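Local atomic coordinates of protease Do-like 2, chloroplastic (PDB entry 4FLN), a protein that acts as a chloroplast serine protease that makes the primary cut in the photodamaged D1 protein of photosystem II. Residues K52-H57 / D107-A112; G76-I81 / L86-H91; E94-V99 / L115-D120. One frame throughout, in Å; residues are numbered along the deposited sequence.

Contact 1: K52-H57 / D107-A112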
loop_
_atom_site.group_PDB
_atom_site.type_symbol
_atom_site.label_atom_id
_atom_site.label_comp_id
_atom_site.label_asym_id
_atom_site.label_seq_id
_atom_site.Cartn_x
_atom_site.Cartn_y
_atom_site.Cartn_z
ATOM N N LYS B 52 11.400 -36.659 -8.574
ATOM C CA LYS B 52 11.387 -35.457 -7.750
ATOM C C LYS B 52 12.815 -35.105 -7.327
ATOM O O LYS B 52 13.634 -35.991 -7.059
ATOM C CB LYS B 52 10.471 -35.627 -6.531
ATOM C CG LYS B 52 10.358 -34.374 -5.656
ATOM C CD LYS B 52 9.192 -34.457 -4.677
ATOM C CE LYS B 52 8.985 -33.130 -3.947
ATOM N NZ LYS B 52 7.660 -33.014 -3.265
ATOM N N VAL B 53 13.114 -33.812 -7.278
ATOM C CA VAL B 53 14.481 -33.354 -7.046
ATOM C C VAL B 53 14.605 -32.560 -5.766
ATOM O O VAL B 53 13.979 -31.511 -5.618
ATOM C CB VAL B 53 14.975 -32.447 -8.199
ATOM C CG1 VAL B 53 16.331 -31.861 -7.873
ATOM C CG2 VAL B 53 15.018 -33.219 -9.506
ATOM N N TYR B 54 15.421 -33.056 -4.843
ATOM C CA TYR B 54 15.730 -32.306 -3.629
ATOM C C TYR B 54 17.146 -31.769 -3.725
ATOM O O TYR B 54 18.087 -32.509 -4.036
ATOM C CB TYR B 54 15.607 -33.183 -2.388
ATOM C CG TYR B 54 14.261 -33.834 -2.208
ATOM C CD1 TYR B 54 13.372 -33.376 -1.249
ATOM C CD2 TYR B 54 13.881 -34.914 -2.988
ATOM C CE1 TYR B 54 12.138 -33.981 -1.074
ATOM C CE2 TYR B 54 12.650 -35.522 -2.824
ATOM C CZ TYR B 54 11.783 -35.054 -1.864
ATOM O OH TYR B 54 10.556 -35.661 -1.697
ATOM N N CYS B 55 17.291 -30.478 -3.455
ATOM C CA CYS B 55 18.586 -29.824 -3.551
ATOM C C CYS B 55 18.819 -28.800 -2.451
ATOM O O CYS B 55 17.969 -27.953 -2.178
ATOM C CB CYS B 55 18.747 -29.154 -4.914
ATOM S SG CYS B 55 20.155 -28.035 -5.007
ATOM N N THR B 56 19.992 -28.880 -1.833
ATOM C CA THR B 56 20.392 -27.926 -0.811
ATOM C C THR B 56 21.229 -26.833 -1.455
ATOM O O THR B 56 22.179 -27.122 -2.172
ATOM C CB THR B 56 21.184 -28.623 0.295
ATOM O OG1 THR B 56 20.328 -29.556 0.965
ATOM C CG2 THR B 56 21.694 -27.621 1.297
ATOM N N HIS B 57 20.870 -25.579 -1.200
ATOM C CA HIS B 57 21.500 -24.448 -1.877
ATOM C C HIS B 57 22.330 -23.582 -0.947
ATOM O O HIS B 57 21.796 -22.978 -0.021
ATOM C CB HIS B 57 20.436 -23.567 -2.541
ATOM C CG HIS B 57 19.620 -24.281 -3.572
ATOM N ND1 HIS B 57 19.972 -24.319 -4.903
ATOM C CD2 HIS B 57 18.478 -24.999 -3.463
ATOM C CE1 HIS B 57 19.079 -25.026 -5.571
ATOM N NE2 HIS B 57 18.162 -25.449 -4.720
ATOM N N ASP B 107 9.969 -44.992 -1.362
ATOM C CA ASP B 107 10.155 -44.163 -0.171
ATOM C C ASP B 107 11.567 -43.571 -0.065
ATOM O O ASP B 107 11.730 -42.380 0.209
ATOM C CB ASP B 107 9.791 -44.943 1.097
ATOM C CG ASP B 107 8.960 -44.115 2.073
ATOM O OD1 ASP B 107 8.350 -43.112 1.638
ATOM O OD2 ASP B 107 8.910 -44.471 3.272
ATOM N N ARG B 108 12.574 -44.408 -0.298
ATOM C CA ARG B 108 13.980 -44.012 -0.196
ATOM C C ARG B 108 14.369 -42.889 -1.168
ATOM O O ARG B 108 13.951 -42.885 -2.323
ATOM C CB ARG B 108 14.875 -45.239 -0.426
ATOM C CG ARG B 108 16.378 -44.995 -0.309
ATOM C CD ARG B 108 17.169 -46.173 -0.892
ATOM N NE ARG B 108 18.617 -45.971 -0.831
ATOM C CZ ARG B 108 19.512 -46.795 -1.372
ATOM N NH1 ARG B 108 19.109 -47.879 -2.020
ATOM N NH2 ARG B 108 20.811 -46.535 -1.267
ATOM N N LYS B 109 15.159 -41.933 -0.685
ATOM C CA LYS B 109 15.789 -40.930 -1.542
ATOM C C LYS B 109 17.139 -41.438 -2.043
ATOM O O LYS B 109 17.853 -42.123 -1.312
ATOM C CB LYS B 109 16.006 -39.625 -0.774
ATOM C CG LYS B 109 14.943 -38.570 -1.001
ATOM C CD LYS B 109 14.364 -38.075 0.314
ATOM C CE LYS B 109 14.485 -36.572 0.432
ATOM N NZ LYS B 109 13.793 -36.048 1.646
ATOM N N TYR B 110 17.504 -41.102 -3.276
ATOM C CA TYR B 110 18.835 -41.439 -3.764
ATOM C C TYR B 110 19.661 -40.172 -3.955
ATOM O O TYR B 110 19.154 -39.061 -3.812
ATOM C CB TYR B 110 18.743 -42.241 -5.060
ATOM C CG TYR B 110 18.133 -43.602 -4.847
ATOM C CD1 TYR B 110 16.760 -43.753 -4.734
ATOM C CD2 TYR B 110 18.928 -44.735 -4.728
ATOM C CE1 TYR B 110 16.192 -44.999 -4.523
ATOM C CE2 TYR B 110 18.368 -45.985 -4.517
ATOM C CZ TYR B 110 16.999 -46.108 -4.416
ATOM O OH TYR B 110 16.430 -47.341 -4.211
ATOM N N VAL B 111 20.931 -40.335 -4.295
ATOM C CA VAL B 111 21.839 -39.197 -4.302
ATOM C C VAL B 111 22.444 -38.987 -5.686
ATOM O O VAL B 111 22.972 -39.920 -6.296
ATOM C CB VAL B 111 22.930 -39.361 -3.227
ATOM C CG1 VAL B 111 23.691 -40.659 -3.444
ATOM C CG2 VAL B 111 23.860 -38.150 -3.201
ATOM N N ALA B 112 22.353 -37.759 -6.182
ATOM C CA ALA B 112 22.663 -37.491 -7.581
ATOM C C ALA B 112 23.792 -36.493 -7.744
ATOM O O ALA B 112 23.984 -35.605 -6.909
ATOM C CB ALA B 112 21.415 -37.002 -8.321
#
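Tyr54 and Lys109 are the residues whose backbones come nearest, with 8.9 Å between Tyr54 CA and Lys109 CA; no backbone hydrogen bond joins the segments, because strand 96-102 runs between strands 50-57 and 110-118 in the barrel. The side chains bridge the distance. The CB of Tyr54 points toward Lys109, and with CG anti to the carbonyl carbon (chi1 -57°) the ring presents a face to the lysine, whose chain, bent at two places along its length, passes over it at about a right angle. Lys109 CE sits almost exactly above the middle of the Tyr54 ring, 3.6 Å from its centroid, in a CH-pi contact. Beyond it, Lys109 NZ lies 4.1 Å from the same centroid and 22° off the ring normal, on the CD1/CE1 side, a cation-pi geometry. Tyr54 also packs on Lys100 and Lys102 of the intervening strand, and Lys109 packs on Glu311 of the second subunit, so the pair lies beside a subunit interface. With no hydrogen bond between the two side chains, the ammonium group and the methylene beside it are probably drawn to the ring's pi electrons, a mainly electrostatic and dispersive contact at the protein surface.

Contact 2: G76-I81 / L86-H91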
loop_
_atom_site.group_PDB
_atom_site.type_symbol
_atom_site.label_atom_id
_atom_site.label_comp_id
_atom_site.label_asym_id
_atom_site.label_seq_id
_atom_site.Cartn_x
_atom_site.Cartn_y
_atom_site.Cartn_z
ATOM N N GLY B 76 12.138 -29.690 -6.975
ATOM C CA GLY B 76 11.945 -29.497 -8.403
ATOM C C GLY B 76 11.639 -30.798 -9.116
ATOM O O GLY B 76 11.299 -31.793 -8.477
ATOM N N SER B 77 11.743 -30.800 -10.443
ATOM C CA SER B 77 11.486 -32.030 -11.194
ATOM C C SER B 77 12.575 -32.397 -12.189
ATOM O O SER B 77 13.244 -31.536 -12.757
ATOM C CB SER B 77 10.138 -31.958 -11.905
ATOM O OG SER B 77 9.090 -31.917 -10.959
ATOM N N ALA B 78 12.739 -33.695 -12.392
ATOM C CA ALA B 78 13.655 -34.211 -13.397
ATOM C C ALA B 78 13.074 -35.486 -14.007
ATOM O O ALA B 78 12.092 -36.028 -13.497
ATOM C CB ALA B 78 15.029 -34.465 -12.790
ATOM N N PHE B 79 13.656 -35.951 -15.109
ATOM C CA PHE B 79 13.177 -37.178 -15.734
ATOM C C PHE B 79 14.278 -37.931 -16.454
ATOM O O PHE B 79 15.292 -37.356 -16.836
ATOM C CB PHE B 79 12.022 -36.884 -16.696
ATOM C CG PHE B 79 12.353 -35.877 -17.759
ATOM C CD1 PHE B 79 12.270 -34.517 -17.498
ATOM C CD2 PHE B 79 12.725 -36.287 -19.030
ATOM C CE1 PHE B 79 12.564 -33.587 -18.483
ATOM C CE2 PHE B 79 13.021 -35.357 -20.018
ATOM C CZ PHE B 79 12.941 -34.011 -19.743
ATOM N N MET B 80 14.056 -39.225 -16.651
ATOM C CA MET B 80 15.032 -40.085 -17.299
ATOM C C MET B 80 14.993 -39.906 -18.809
ATOM O O MET B 80 13.970 -40.156 -19.449
ATOM C CB MET B 80 14.740 -41.545 -16.952
ATOM C CG MET B 80 14.656 -41.813 -15.459
ATOM S SD MET B 80 14.093 -43.480 -15.083
ATOM C CE MET B 80 14.076 -43.446 -13.292
ATOM N N ILE B 81 16.115 -39.460 -19.368
ATOM C CA ILE B 81 16.247 -39.275 -20.808
ATOM C C ILE B 81 16.969 -40.418 -21.499
ATOM O O ILE B 81 17.181 -40.380 -22.708
ATOM C CB ILE B 81 16.974 -37.982 -21.134
ATOM C CG1 ILE B 81 18.339 -37.959 -20.449
ATOM C CG2 ILE B 81 16.144 -36.800 -20.692
ATOM C CD1 ILE B 81 19.075 -36.668 -20.658
ATOM N N LEU B 86 19.734 -38.071 -15.919
ATOM C CA LEU B 86 18.496 -37.373 -15.582
ATOM C C LEU B 86 18.541 -35.930 -16.077
ATOM O O LEU B 86 19.548 -35.240 -15.934
ATOM C CB LEU B 86 18.264 -37.378 -14.069
ATOM C CG LEU B 86 18.012 -38.748 -13.452
ATOM C CD1 LEU B 86 17.784 -38.631 -11.954
ATOM C CD2 LEU B 86 16.820 -39.404 -14.143
ATOM N N LEU B 87 17.441 -35.472 -16.650
ATOM C CA LEU B 87 17.362 -34.113 -17.168
ATOM C C LEU B 87 16.653 -33.221 -16.163
ATOM O O LEU B 87 15.694 -33.643 -15.528
ATOM C CB LEU B 87 16.592 -34.122 -18.489
ATOM C CG LEU B 87 16.807 -32.979 -19.474
ATOM C CD1 LEU B 87 18.244 -32.515 -19.438
ATOM C CD2 LEU B 87 16.445 -33.458 -20.867
ATOM N N THR B 88 17.117 -31.989 -16.017
ATOM C CA THR B 88 16.419 -31.032 -15.164
ATOM C C THR B 88 16.738 -29.586 -15.521
ATOM O O THR B 88 17.466 -29.319 -16.462
ATOM C CB THR B 88 16.709 -31.274 -13.670
ATOM O OG1 THR B 88 15.765 -30.541 -12.881
ATOM C CG2 THR B 88 18.120 -30.827 -13.307
ATOM N N ASN B 89 16.161 -28.648 -14.782
ATOM C CA ASN B 89 16.535 -27.254 -14.935
ATOM C C ASN B 89 17.809 -26.995 -14.156
ATOM O O ASN B 89 18.063 -27.642 -13.142
ATOM C CB ASN B 89 15.431 -26.326 -14.446
ATOM C CG ASN B 89 14.275 -26.258 -15.401
ATOM O OD1 ASN B 89 13.127 -26.490 -15.026
ATOM N ND2 ASN B 89 14.568 -25.954 -16.653
ATOM N N ALA B 90 18.624 -26.061 -14.623
ATOM C CA ALA B 90 19.856 -25.784 -13.919
ATOM C C ALA B 90 19.550 -25.093 -12.592
ATOM O O ALA B 90 20.223 -25.324 -11.595
ATOM C CB ALA B 90 20.771 -24.964 -14.773
ATOM N N HIS B 91 18.509 -24.268 -12.574
ATOM C CA HIS B 91 18.157 -23.526 -11.368
ATOM C C HIS B 91 17.711 -24.454 -10.235
ATOM O O HIS B 91 17.802 -24.097 -9.059
ATOM C CB HIS B 91 17.128 -22.419 -11.651
ATOM C CG HIS B 91 15.700 -22.882 -11.638
ATOM N ND1 HIS B 91 14.906 -22.885 -12.764
ATOM C CD2 HIS B 91 14.916 -23.330 -10.627
ATOM C CE1 HIS B 91 13.700 -23.322 -12.450
ATOM N NE2 HIS B 91 13.677 -23.595 -11.158
#
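Phe79 and Leu87 pair in a beta hairpin, strands 72-82 and 85-88, in the first barrel of the trypsin-like protease fold. The strand segments 76-81 and 86-88 approach to 4.5 Å between axes and run antiparallel with a twist, their directions 143° apart. Phe79 and Leu87 are a hydrogen-bonded antiparallel pair, joined by Phe79 N to Leu87 O at 3.1 Å and Leu87 N to Phe79 O at 2.9 Å.

On the face carrying Phe79 and Leu87 the two side chains lie alongside each other, pointing the same way. Phe79 CG stands between its backbone N and carbonyl carbon (chi1 56°), which lays the ring over the neighbouring strand: Leu87 CB sits above one face, nearer the rim than the middle, 4.0 Å from the centroid. The leucine's CD2 branch fills the angle between two neighbours, 3.7 Å from Phe79 CZ and 3.4 Å from Ile81 CG2, with Ile81 crossing it at about a right angle. Farther out, Phe79 packs on Leu140 and on Cys211 and Val214 of the second barrel, whereas Leu87 rests on Ile123 and Leu125. With an alanine in place of Phe79, Leu87 would probably lose the ring face over its CB and the contact at its CD2, and a gap would be likely to open toward Val214.

The other face holds Met80 and Leu86, again side by side, the leucine's CD2 methyl set against Met80 CG at 3.5 Å. Toward the active site, Ser77 OG is bound by Tyr157 N and itself bonds Gly198 O, and strand 85-88 leads to His91, probably the charge-relay histidine. At that end Thr88 OG1 donates to Ser77 O at 2.7 Å, approaching from above the carbonyl plane, 35° out of it.

Contact 3: E94-V99 / L115-D120; sequences EHDTQV and LVRGVD
Arg117 reaches from strand 110-118 to Asp96 of segment 94-99, and a salt bridge between them carries the contact. Both terminal guanidinium nitrogens, NH1 and NH2, turn to one carboxylate oxygen: Arg117 NH2 donates to Asp96 OD1 at 2.6 Å in a fairly straight bond, while Arg117 NH1 adds a weak, more bent one to Asp96 OD1 at 3.2 Å. The oxygen lies close to the guanidinium plane, but the arginine meets the acid from above, 44° out of the carboxylate plane, and the two planes are turned 36° apart. This is a forked grip on OD1, and not the paired bonding in which each oxygen takes its own N-H. Arg117 gets there through a bend at chi3 (86°), which swings the guanidinium off the line of its otherwise extended chain.

Looser contacts lie at the guanidinium edge. Arg117 NH1 comes within 4.0 Å of Glu94 CA and 3.9 Å of His95 N, so the arginine end lies against the backbone just before Asp96. The same NH1 makes a weak hydrogen bond to Val93 O.

Thr97 and Gln98 pack on Tyr493 and Asn425 of the third subunit, so the segment also lies at an interface of the hexamer. The side chains of Glu94 and His91 lie about 4 Å apart. The salt bridge joins Asp96, just after helix 90-93, to Arg117 of strand 110-118, across the antiparallel hairpin 96-102/110-118 in the first barrel of the trypsin-like fold, beside the probable charge-relay histidine.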
loop_
_atom_site.group_PDB
_atom_site.type_symbol
_atom_site.label_atom_id
_atom_site.label_comp_id
_atom_site.label_asym_id
_atom_site.label_seq_id
_atom_site.Cartn_x
_atom_site.Cartn_y
_atom_site.Cartn_z
ATOM N N GLU B 94 21.121 -25.446 -8.923
ATOM C CA GLU B 94 22.016 -24.304 -8.807
ATOM C C GLU B 94 22.703 -24.229 -7.434
ATOM O O GLU B 94 22.068 -24.446 -6.403
ATOM C CB GLU B 94 21.240 -23.023 -9.098
ATOM C CG GLU B 94 21.710 -21.817 -8.326
ATOM C CD GLU B 94 21.006 -20.546 -8.766
ATOM O OE1 GLU B 94 20.726 -19.682 -7.900
ATOM O OE2 GLU B 94 20.739 -20.414 -9.982
ATOM N N HIS B 95 24.004 -23.927 -7.443
ATOM C CA HIS B 95 24.834 -23.871 -6.231
ATOM C C HIS B 95 24.650 -25.098 -5.343
ATOM O O HIS B 95 24.510 -24.975 -4.125
ATOM C CB HIS B 95 24.546 -22.611 -5.405
ATOM C CG HIS B 95 24.942 -21.333 -6.073
ATOM N ND1 HIS B 95 24.020 -20.421 -6.540
ATOM C CD2 HIS B 95 26.162 -20.805 -6.342
ATOM C CE1 HIS B 95 24.652 -19.388 -7.071
ATOM N NE2 HIS B 95 25.953 -19.596 -6.962
ATOM N N ASP B 96 24.679 -26.280 -5.943
ATOM C CA ASP B 96 24.307 -27.480 -5.213
ATOM C C ASP B 96 25.317 -27.856 -4.131
ATOM O O ASP B 96 26.493 -28.091 -4.409
ATOM C CB ASP B 96 24.098 -28.653 -6.187
ATOM C CG ASP B 96 25.384 -29.096 -6.867
ATOM O OD1 ASP B 96 25.927 -28.319 -7.681
ATOM O OD2 ASP B 96 25.843 -30.231 -6.595
ATOM N N THR B 97 24.844 -27.907 -2.892
ATOM C CA THR B 97 25.617 -28.480 -1.800
ATOM C C THR B 97 25.482 -29.992 -1.863
ATOM O O THR B 97 26.461 -30.732 -1.761
ATOM C CB THR B 97 25.114 -27.988 -0.448
ATOM O OG1 THR B 97 25.381 -26.586 -0.325
ATOM C CG2 THR B 97 25.805 -28.736 0.670
ATOM N N GLN B 98 24.243 -30.439 -2.029
ATOM C CA GLN B 98 23.949 -31.838 -2.286
ATOM C C GLN B 98 22.639 -31.940 -3.070
ATOM O O GLN B 98 21.775 -31.056 -2.999
ATOM C CB GLN B 98 23.871 -32.637 -0.983
ATOM C CG GLN B 98 22.761 -32.194 -0.052
ATOM C CD GLN B 98 22.697 -33.018 1.216
ATOM O OE1 GLN B 98 21.634 -33.158 1.818
ATOM N NE2 GLN B 98 23.836 -33.566 1.632
ATOM N N VAL B 99 22.504 -33.020 -3.826
ATOM C CA VAL B 99 21.353 -33.194 -4.679
ATOM C C VAL B 99 20.835 -34.617 -4.547
ATOM O O VAL B 99 21.588 -35.593 -4.693
ATOM C CB VAL B 99 21.709 -32.877 -6.135
ATOM C CG1 VAL B 99 20.517 -33.137 -7.047
ATOM C CG2 VAL B 99 22.178 -31.433 -6.251
ATOM N N LEU B 115 26.331 -33.494 -13.652
ATOM C CA LEU B 115 27.309 -33.706 -14.712
ATOM C C LEU B 115 27.698 -32.404 -15.400
ATOM O O LEU B 115 28.878 -32.058 -15.483
ATOM C CB LEU B 115 26.758 -34.672 -15.762
ATOM C CG LEU B 115 26.513 -36.126 -15.351
ATOM C CD1 LEU B 115 26.039 -36.931 -16.548
ATOM C CD2 LEU B 115 27.770 -36.740 -14.766
ATOM N N VAL B 116 26.702 -31.698 -15.923
ATOM C CA VAL B 116 26.962 -30.467 -16.649
ATOM C C VAL B 116 25.748 -29.559 -16.598
ATOM O O VAL B 116 24.617 -30.032 -16.589
ATOM C CB VAL B 116 27.349 -30.771 -18.115
ATOM C CG1 VAL B 116 26.221 -31.509 -18.831
ATOM C CG2 VAL B 116 27.737 -29.500 -18.850
ATOM N N ARG B 117 25.970 -28.254 -16.558
ATOM C CA ARG B 117 24.840 -27.347 -16.506
ATOM C C ARG B 117 24.980 -26.115 -17.403
ATOM O O ARG B 117 25.864 -25.289 -17.199
ATOM C CB ARG B 117 24.600 -26.936 -15.056
ATOM C CG ARG B 117 25.761 -26.220 -14.426
ATOM C CD ARG B 117 25.564 -26.057 -12.936
ATOM N NE ARG B 117 26.015 -27.225 -12.185
ATOM C CZ ARG B 117 25.786 -27.411 -10.891
ATOM N NH1 ARG B 117 25.099 -26.510 -10.202
ATOM N NH2 ARG B 117 26.241 -28.495 -10.288
ATOM N N GLY B 118 24.118 -26.007 -18.414
ATOM C CA GLY B 118 23.950 -24.759 -19.138
ATOM C C GLY B 118 23.138 -23.741 -18.355
ATOM O O GLY B 118 21.973 -23.977 -18.046
ATOM N N VAL B 119 23.708 -22.575 -18.098
ATOM C CA VAL B 119 22.988 -21.567 -17.328
ATOM C C VAL B 119 21.964 -20.754 -18.127
ATOM O O VAL B 119 20.876 -20.478 -17.628
ATOM C CB VAL B 119 23.940 -20.620 -16.615
ATOM C CG1 VAL B 119 23.305 -19.238 -16.488
ATOM C CG2 VAL B 119 24.311 -21.198 -15.253
ATOM N N ASP B 120 22.312 -20.371 -19.354
ATOM C CA ASP B 120 21.434 -19.524 -20.163
ATOM C C ASP B 120 20.293 -20.267 -20.875
ATOM O O ASP B 120 19.306 -19.650 -21.280
ATOM C CB ASP B 120 22.231 -18.625 -21.132
ATOM C CG ASP B 120 23.400 -19.336 -21.778
ATOM O OD1 ASP B 120 23.839 -20.371 -21.244
ATOM O OD2 ASP B 120 23.894 -18.848 -22.818
#

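In the fold
All three contacts belong to the first six-stranded barrel of the protease domain, their centres 11 to 14 Å apart. Contact 1 meets contact 2 where strands 50-57 and 72-82 are neighbours: Val53 O and Gly76 N are 2.9 Å apart, probably hydrogen-bonded. Contacts 1 and 3 share strand 110-118 and are joined by two probable bonds, His57 ND1 to Glu94 O at 2.6 Å and Ala112 N to Val99 O at 2.7 Å. Contacts 2 and 3 touch lightly, Ala90 CB packing on Gly118 O. Contact 2 contains His91 of the predicted charge relay, whose backbone N is hydrogen-bonded to Asp122 OD1, the side chain of another charge-relay residue by similarity; contact 3 flanks it, and contact 1 lies away from the site.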